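Local structure of CaaX farnesyltransferase beta subunit Ram1 (Aspergillus fumigatus, 4L9P) at residues M258-P271 and N279-Y291. The protein probably serves as the peptide-binding, zinc-containing subunit of a heterodimeric enzyme that transfers farnesyl from farnesyl diphosphate to a cysteine near the C-terminus of proteins. Residues are numbered along the deposited sequence; the frame is centred on the assembly and turned at random.
Sequences MVVHALLDLPLALP and NGLETFTDGLPEY
With CG of His-261 trans to the backbone N (chi1 -173°) and CG of Phe-284 trans to the carbonyl carbon (chi1 -82°), the two rings converge where the single long connection from helix 251-263 to helix 288-293 in the alpha-alpha toroid folds back on itself. Its first arm leaves the helix through a Schellman motif at Asp-265, and its two arms join at an isolated antiparallel bridge, Ala-269 facing Thr-283 as a non-hydrogen-bonded pair. It is flanked by two nearly straight backbone bonds, Phe-284 N to Leu-268 O (2.9 Å) and Leu-270 N to Glu-282 O (2.9 Å).

Phenylalanine suits its buried site because both faces find partners. CD2 of Leu-270 sits almost on the ring normal, a CH-pi contact 3.8 Å from the centroid, while His-261 CD2 lies over the opposite face toward the rim, the imidazole and phenyl planes inclined at 56°. Histidine adds a polar end: its NE2 donates to Pro-267 O (2.8 Å), a bent bond, met from above the carbonyl plane, that helps hold the imidazole beside Phe-284. Within helix 251-263, unbranched Met-258 touches with two atoms: CE meets Thr-285 CG2 and CG meets Leu-288 CD2 (both 3.8 Å). In the returning arm, the Asp-286 carboxylate suits a place beside two backbone N-H groups: its OD2 accepts Glu-282 N on the anti lone pair (2.8 Å) and Thr-283 N from above the carboxylate plane (3.1 Å).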
ATOM      1  N   MET B 258       2.136  10.712   9.863  1.00  4.91           N
ATOM      2  CA  MET B 258       1.654  10.476  11.229  1.00  6.00           C
ATOM      3  C   MET B 258       2.524   9.537  12.039  1.00  5.17           C
ATOM      4  O   MET B 258       2.604   9.698  13.263  1.00  6.37           O
ATOM      5  CB  MET B 258       0.210  10.014  11.214  1.00  8.78           C
ATOM      6  CG  MET B 258      -0.730  11.143  10.750  1.00  9.99           C
ATOM      7  SD  MET B 258      -0.542  12.791  11.638  1.00 13.41           S
ATOM      8  CE  MET B 258      -0.680  12.312  13.335  1.00 15.64           C
ATOM      9  N   VAL B 259       3.211   8.614  11.394  1.00  4.69           N
ATOM     10  CA  VAL B 259       4.191   7.795  12.131  1.00  4.62           C
ATOM     11  C   VAL B 259       5.338   8.663  12.578  1.00  5.05           C
ATOM     12  O   VAL B 259       5.786   8.530  13.736  1.00  6.08           O
ATOM     13  CB  VAL B 259       4.702   6.654  11.236  1.00  5.02           C
ATOM     14  CG1 VAL B 259       6.006   6.077  11.808  1.00  6.01           C
ATOM     15  CG2 VAL B 259       3.627   5.572  11.145  1.00  5.60           C
ATOM     16  N   VAL B 260       5.881   9.528  11.709  1.00  5.92           N
ATOM     17  CA  VAL B 260       6.949  10.449  12.161  1.00  5.38           C
ATOM     18  C   VAL B 260       6.453  11.336  13.314  1.00  6.94           C
ATOM     19  O   VAL B 260       7.155  11.521  14.325  1.00  7.30           O
ATOM     20  CB  VAL B 260       7.416  11.311  11.022  1.00  5.93           C
ATOM     21  CG1 VAL B 260       8.360  12.465  11.470  1.00  8.07           C
ATOM     22  CG2 VAL B 260       8.145  10.403   9.970  1.00  6.78           C
ATOM     23  N   HIS B 261       5.231  11.848  13.151  1.00  5.86           N
ATOM     24  CA  HIS B 261       4.657  12.732  14.182  1.00  6.92           C
ATOM     25  C   HIS B 261       4.580  11.998  15.516  1.00  7.55           C
ATOM     26  O   HIS B 261       4.952  12.560  16.570  1.00  8.22           O
ATOM     27  CB  HIS B 261       3.286  13.164  13.671  1.00  6.45           C
ATOM     28  CG  HIS B 261       2.620  14.206  14.512  1.00  7.72           C
ATOM     29  ND1 HIS B 261       2.107  13.943  15.770  1.00  9.70           N
ATOM     30  CD2 HIS B 261       2.438  15.536  14.281  1.00  8.14           C
ATOM     31  CE1 HIS B 261       1.607  15.080  16.266  1.00  9.38           C
ATOM     32  NE2 HIS B 261       1.801  16.059  15.382  1.00  8.44           N
ATOM     33  N   ALA B 262       4.067  10.770  15.504  1.00  6.54           N
ATOM     34  CA  ALA B 262       3.889  10.003  16.738  1.00  5.91           C
ATOM     35  C   ALA B 262       5.223   9.617  17.365  1.00  5.58           C
ATOM     36  O   ALA B 262       5.420   9.779  18.577  1.00  7.36           O
ATOM     37  CB  ALA B 262       3.107   8.710  16.468  1.00  7.23           C
ATOM     38  N   LEU B 263       6.155   9.078  16.568  1.00  5.92           N
ATOM     39  CA  LEU B 263       7.382   8.594  17.201  1.00  5.55           C
ATOM     40  C   LEU B 263       8.255   9.750  17.756  1.00  6.74           C
ATOM     41  O   LEU B 263       9.032   9.516  18.667  1.00  8.20           O
ATOM     42  CB  LEU B 263       8.218   7.759  16.215  1.00  6.74           C
ATOM     43  CG  LEU B 263       7.551   6.438  15.886  1.00  6.89           C
ATOM     44  CD1 LEU B 263       8.396   5.715  14.766  1.00  7.97           C
ATOM     45  CD2 LEU B 263       7.461   5.513  17.097  1.00  8.35           C
ATOM     46  N   LEU B 264       8.155  10.963  17.199  1.00  6.80           N
ATOM     47  CA  LEU B 264       8.923  12.121  17.662  1.00  7.68           C
ATOM     48  C   LEU B 264       8.118  12.959  18.690  1.00  8.41           C
ATOM     49  O   LEU B 264       8.594  14.010  19.125  1.00  9.86           O
ATOM     50  CB  LEU B 264       9.305  13.008  16.475  1.00  9.09           C
ATOM     51  CG  LEU B 264      10.206  12.308  15.421  1.00 10.05           C
ATOM     52  CD1 LEU B 264      10.545  13.392  14.383  1.00 10.66           C
ATOM     53  CD2 LEU B 264      11.438  11.579  15.952  1.00 12.04           C
ATOM     54  N   ASP B 265       6.929  12.490  19.080  1.00  9.27           N
ATOM     55  CA  ASP B 265       6.014  13.202  19.988  1.00  9.65           C
ATOM     56  C   ASP B 265       5.898  14.686  19.559  1.00  9.68           C
ATOM     57  O   ASP B 265       6.112  15.612  20.367  1.00 10.97           O
ATOM     58  CB  ASP B 265       6.502  13.101  21.437  1.00 10.99           C
ATOM     59  CG  ASP B 265       5.490  13.691  22.429  1.00 13.69           C
ATOM     60  OD1 ASP B 265       4.264  13.575  22.114  1.00 15.44           O
ATOM     61  OD2 ASP B 265       5.909  14.322  23.469  1.00 15.87           O
ATOM     62  N   LEU B 266       5.574  14.924  18.299  1.00  8.30           N
ATOM     63  CA  LEU B 266       5.411  16.304  17.883  1.00  7.99           C
ATOM     64  C   LEU B 266       4.101  16.863  18.402  1.00  8.43           C
ATOM     65  O   LEU B 266       3.160  16.125  18.702  1.00  9.17           O
ATOM     66  CB  LEU B 266       5.372  16.407  16.350  1.00  8.41           C
ATOM     67  CG  LEU B 266       6.648  15.863  15.669  1.00  9.46           C
ATOM     68  CD1 LEU B 266       6.573  16.058  14.148  1.00  9.90           C
ATOM     69  CD2 LEU B 266       7.948  16.494  16.248  1.00 10.28           C
ATOM     70  N   PRO B 267       4.004  18.194  18.519  1.00  9.33           N
ATOM     71  CA  PRO B 267       2.717  18.733  18.955  1.00  8.93           C
ATOM     72  C   PRO B 267       1.591  18.410  17.990  1.00  8.27           C
ATOM     73  O   PRO B 267       1.777  18.441  16.770  1.00  7.60           O
ATOM     74  CB  PRO B 267       2.973  20.269  18.960  1.00 10.14           C
ATOM     75  CG  PRO B 267       4.433  20.419  19.120  1.00 10.56           C
ATOM     76  CD  PRO B 267       5.028  19.235  18.317  1.00  9.81           C
ATOM     77  N   LEU B 268       0.432  18.080  18.528  1.00  8.28           N
ATOM     78  CA  LEU B 268      -0.769  17.828  17.745  1.00  7.69           C
ATOM     79  C   LEU B 268      -1.256  19.050  16.968  1.00  6.93           C
ATOM     80  O   LEU B 268      -1.756  18.904  15.828  1.00  7.25           O
ATOM     81  CB  LEU B 268      -1.848  17.324  18.704  1.00 10.58           C
ATOM     82  CG  LEU B 268      -3.217  17.109  18.142  1.00 14.82           C
ATOM     83  CD1 LEU B 268      -3.166  16.042  17.083  1.00 16.24           C
ATOM     84  CD2 LEU B 268      -4.194  16.666  19.307  1.00 16.95           C
ATOM     85  N   ALA B 269      -1.115  20.247  17.558  1.00  5.63           N
ATOM     86  CA  ALA B 269      -1.546  21.417  16.845  1.00  5.30           C
ATOM     87  C   ALA B 269      -0.701  21.676  15.611  1.00  5.97           C
ATOM     88  O   ALA B 269       0.512  21.444  15.595  1.00  7.11           O
ATOM     89  CB  ALA B 269      -1.385  22.660  17.730  1.00  6.91           C
ATOM     90  N   LEU B 270      -1.328  22.145  14.551  1.00  5.97           N
ATOM     91  CA  LEU B 270      -0.553  22.622  13.402  1.00  5.62           C
ATOM     92  C   LEU B 270       0.285  23.829  13.783  1.00  6.10           C
ATOM     93  O   LEU B 270      -0.110  24.633  14.635  1.00  7.01           O
ATOM     94  CB  LEU B 270      -1.492  23.018  12.270  1.00  6.33           C
ATOM     95  CG  LEU B 270      -2.276  21.853  11.609  1.00  6.53           C
ATOM     96  CD1 LEU B 270      -3.428  22.413  10.708  1.00  7.74           C
ATOM     97  CD2 LEU B 270      -1.344  20.920  10.816  1.00  7.84           C
ATOM     98  N   PRO B 271       1.433  23.994  13.134  1.00  6.89           N
ATOM     99  CA  PRO B 271       2.198  25.251  13.340  1.00  7.70           C
ATOM    100  C   PRO B 271       1.270  26.447  13.116  1.00  9.67           C
ATOM    101  O   PRO B 271       0.337  26.409  12.273  1.00 10.06           O
ATOM    102  CB  PRO B 271       3.260  25.193  12.239  1.00  9.81           C
ATOM    103  CG  PRO B 271       3.441  23.706  12.000  1.00 10.14           C
ATOM    104  CD  PRO B 271       2.104  23.076  12.180  1.00  8.05           C
ATOM    105  N   ASN B 279      -8.083  26.928   6.123  1.00 15.67           N
ATOM    106  CA  ASN B 279      -9.216  26.111   5.731  1.00 18.98           C
ATOM    107  C   ASN B 279      -9.913  25.511   6.929  1.00 19.79           C
ATOM    108  O   ASN B 279     -10.579  24.429   6.816  1.00 22.59           O
ATOM    109  CB  ASN B 279      -8.730  24.983   4.811  1.00 23.16           C
ATOM    110  CG  ASN B 279      -7.958  25.519   3.618  1.00 25.76           C
ATOM    111  OD1 ASN B 279      -6.721  25.482   3.588  1.00 27.63           O
ATOM    112  ND2 ASN B 279      -8.681  26.018   2.625  1.00 25.41           N
ATOM    113  N   GLY B 280      -9.681  26.131   8.073  1.00 17.35           N
ATOM    114  CA  GLY B 280     -10.347  25.783   9.312  1.00 18.27           C
ATOM    115  C   GLY B 280      -9.795  24.583  10.076  1.00 18.12           C
ATOM    116  O   GLY B 280     -10.335  24.198  11.111  1.00 22.07           O
ATOM    117  N   LEU B 281      -8.701  24.007   9.610  1.00 13.59           N
ATOM    118  CA  LEU B 281      -8.102  22.877  10.335  1.00 11.39           C
ATOM    119  C   LEU B 281      -7.166  23.403  11.446  1.00 10.75           C
ATOM    120  O   LEU B 281      -6.516  24.455  11.295  1.00 12.25           O
ATOM    121  CB  LEU B 281      -7.303  22.026   9.354  1.00 12.48           C
ATOM    122  CG  LEU B 281      -8.173  21.496   8.207  1.00 14.45           C
ATOM    123  CD1 LEU B 281      -7.312  20.635   7.331  1.00 16.90           C
ATOM    124  CD2 LEU B 281      -9.350  20.659   8.690  1.00 17.10           C
ATOM    125  N   GLU B 282      -7.120  22.724  12.581  1.00  9.80           N
ATOM    126  CA  GLU B 282      -6.301  23.192  13.708  1.00  9.38           C
ATOM    127  C   GLU B 282      -5.196  22.224  14.079  1.00  8.58           C
ATOM    128  O   GLU B 282      -4.181  22.674  14.617  1.00  8.68           O
ATOM    129  CB  GLU B 282      -7.188  23.399  14.956  1.00 11.00           C
ATOM    130  CG  GLU B 282      -8.181  24.535  14.835  1.00 16.60           C
ATOM    131  CD  GLU B 282      -9.010  24.644  16.085  1.00 20.99           C
ATOM    132  OE1 GLU B 282      -9.990  23.873  16.187  1.00 24.01           O
ATOM    133  OE2 GLU B 282      -8.656  25.456  16.991  1.00 21.39           O
ATOM    134  N   THR B 283      -5.372  20.907  13.816  1.00  8.30           N
ATOM    135  CA  THR B 283      -4.391  19.938  14.256  1.00  7.03           C
ATOM    136  C   THR B 283      -4.056  19.018  13.100  1.00  6.48           C
ATOM    137  O   THR B 283      -4.723  19.015  12.049  1.00  6.31           O
ATOM    138  CB  THR B 283      -4.951  19.040  15.365  1.00  8.80           C
ATOM    139  OG1 THR B 283      -5.956  18.183  14.806  1.00 10.19           O
ATOM    140  CG2 THR B 283      -5.567  19.863  16.576  1.00 10.19           C
ATOM    141  N   PHE B 284      -2.997  18.261  13.324  1.00  6.28           N
ATOM    142  CA  PHE B 284      -2.543  17.320  12.267  1.00  5.66           C
ATOM    143  C   PHE B 284      -3.589  16.270  11.949  1.00  6.13           C
ATOM    144  O   PHE B 284      -3.595  15.729  10.817  1.00  6.48           O
ATOM    145  CB  PHE B 284      -1.251  16.636  12.703  1.00  6.45           C
ATOM    146  CG  PHE B 284      -0.029  17.482  12.444  1.00  6.85           C
ATOM    147  CD1 PHE B 284       0.396  18.455  13.355  1.00  7.64           C
ATOM    148  CD2 PHE B 284       0.663  17.373  11.242  1.00  8.71           C
ATOM    149  CE1 PHE B 284       1.531  19.257  13.083  1.00  7.44           C
ATOM    150  CE2 PHE B 284       1.787  18.148  10.998  1.00  8.18           C
ATOM    151  CZ  PHE B 284       2.219  19.103  11.891  1.00  7.11           C
ATOM    152  N   THR B 285      -4.474  15.970  12.904  1.00  7.51           N
ATOM    153  CA  THR B 285      -5.446  14.870  12.704  1.00  7.98           C
ATOM    154  C   THR B 285      -6.820  15.379  12.265  1.00  7.62           C
ATOM    155  O   THR B 285      -7.696  14.600  11.934  1.00  7.27           O
ATOM    156  CB  THR B 285      -5.546  13.994  13.968  1.00 10.14           C
ATOM    157  OG1 THR B 285      -5.978  14.833  15.062  1.00 11.29           O
ATOM    158  CG2 THR B 285      -4.198  13.316  14.281  1.00 10.61           C
ATOM    159  N   ASP B 286      -7.014  16.696  12.255  1.00  7.19           N
ATOM    160  CA  ASP B 286      -8.314  17.263  11.840  1.00  7.86           C
ATOM    161  C   ASP B 286      -8.613  16.905  10.408  1.00  7.61           C
ATOM    162  O   ASP B 286      -7.801  17.153   9.523  1.00  7.25           O
ATOM    163  CB  ASP B 286      -8.252  18.766  11.990  1.00  9.45           C
ATOM    164  CG  ASP B 286      -8.659  19.256  13.349  1.00 13.63           C
ATOM    165  OD1 ASP B 286      -9.230  18.487  14.129  1.00 16.27           O
ATOM    166  OD2 ASP B 286      -8.425  20.470  13.598  1.00 15.47           O
ATOM    167  N   GLY B 287      -9.765  16.276  10.167  1.00  8.08           N
ATOM    168  CA  GLY B 287     -10.215  15.928   8.826  1.00  8.30           C
ATOM    169  C   GLY B 287      -9.534  14.662   8.331  1.00  6.42           C
ATOM    170  O   GLY B 287      -9.860  14.182   7.225  1.00  6.79           O
ATOM    171  N   LEU B 288      -8.615  14.089   9.105  1.00  6.90           N
ATOM    172  CA  LEU B 288      -7.813  12.939   8.618  1.00  6.73           C
ATOM    173  C   LEU B 288      -8.575  11.597   8.539  1.00  5.92           C
ATOM    174  O   LEU B 288      -8.600  10.979   7.493  1.00  6.08           O
ATOM    175  CB  LEU B 288      -6.555  12.771   9.477  1.00  6.20           C
ATOM    176  CG  LEU B 288      -5.643  11.588   9.085  1.00  6.96           C
ATOM    177  CD1 LEU B 288      -5.212  11.660   7.593  1.00  8.26           C
ATOM    178  CD2 LEU B 288      -4.440  11.628  10.006  1.00  8.30           C
ATOM    179  N   PRO B 289      -9.285  11.191   9.601  1.00  6.20           N
ATOM    180  CA  PRO B 289     -10.012   9.917   9.414  1.00  5.99           C
ATOM    181  C   PRO B 289     -11.141  10.068   8.366  1.00  5.72           C
ATOM    182  O   PRO B 289     -11.460   9.080   7.700  1.00  6.15           O
ATOM    183  CB  PRO B 289     -10.555   9.575  10.833  1.00  7.28           C
ATOM    184  CG  PRO B 289     -10.645  10.947  11.527  1.00  7.26           C
ATOM    185  CD  PRO B 289      -9.459  11.775  10.948  1.00  6.39           C
ATOM    186  N   GLU B 290     -11.757  11.249   8.272  1.00  5.99           N
ATOM    187  CA  GLU B 290     -12.749  11.467   7.222  1.00  6.60           C
ATOM    188  C   GLU B 290     -12.110  11.312   5.817  1.00  5.63           C
ATOM    189  O   GLU B 290     -12.718  10.673   4.925  1.00  6.12           O
ATOM    190  CB  GLU B 290     -13.361  12.863   7.365  1.00  8.23           C
ATOM    191  CG  GLU B 290     -14.114  13.042   8.689  1.00 10.86           C
ATOM    192  CD  GLU B 290     -13.279  13.579   9.818  1.00 13.65           C
ATOM    193  OE1 GLU B 290     -12.052  13.567   9.759  1.00 11.40           O
ATOM    194  OE2 GLU B 290     -13.879  14.046  10.817  1.00 19.15           O
ATOM    195  N   TYR B 291     -10.901  11.841   5.625  1.00  5.61           N
ATOM    196  CA  TYR B 291     -10.189  11.684   4.374  1.00  5.50           C
ATOM    197  C   TYR B 291      -9.953  10.184   4.127  1.00  5.22           C
ATOM    198  O   TYR B 291     -10.174   9.671   3.016  1.00  5.67           O
ATOM    199  CB  TYR B 291      -8.873  12.439   4.464  1.00  5.56           C
ATOM    200  CG  TYR B 291      -7.864  12.047   3.413  1.00  6.50           C
ATOM    201  CD1 TYR B 291      -7.959  12.520   2.118  1.00  7.44           C
ATOM    202  CD2 TYR B 291      -6.842  11.167   3.719  1.00  8.52           C
ATOM    203  CE1 TYR B 291      -7.017  12.180   1.136  1.00  7.63           C
ATOM    204  CE2 TYR B 291      -5.918  10.801   2.806  1.00  9.90           C
ATOM    205  CZ  TYR B 291      -5.995  11.243   1.507  1.00  8.61           C
ATOM    206  OH  TYR B 291      -4.989  10.906   0.639  1.00 11.23           O
TER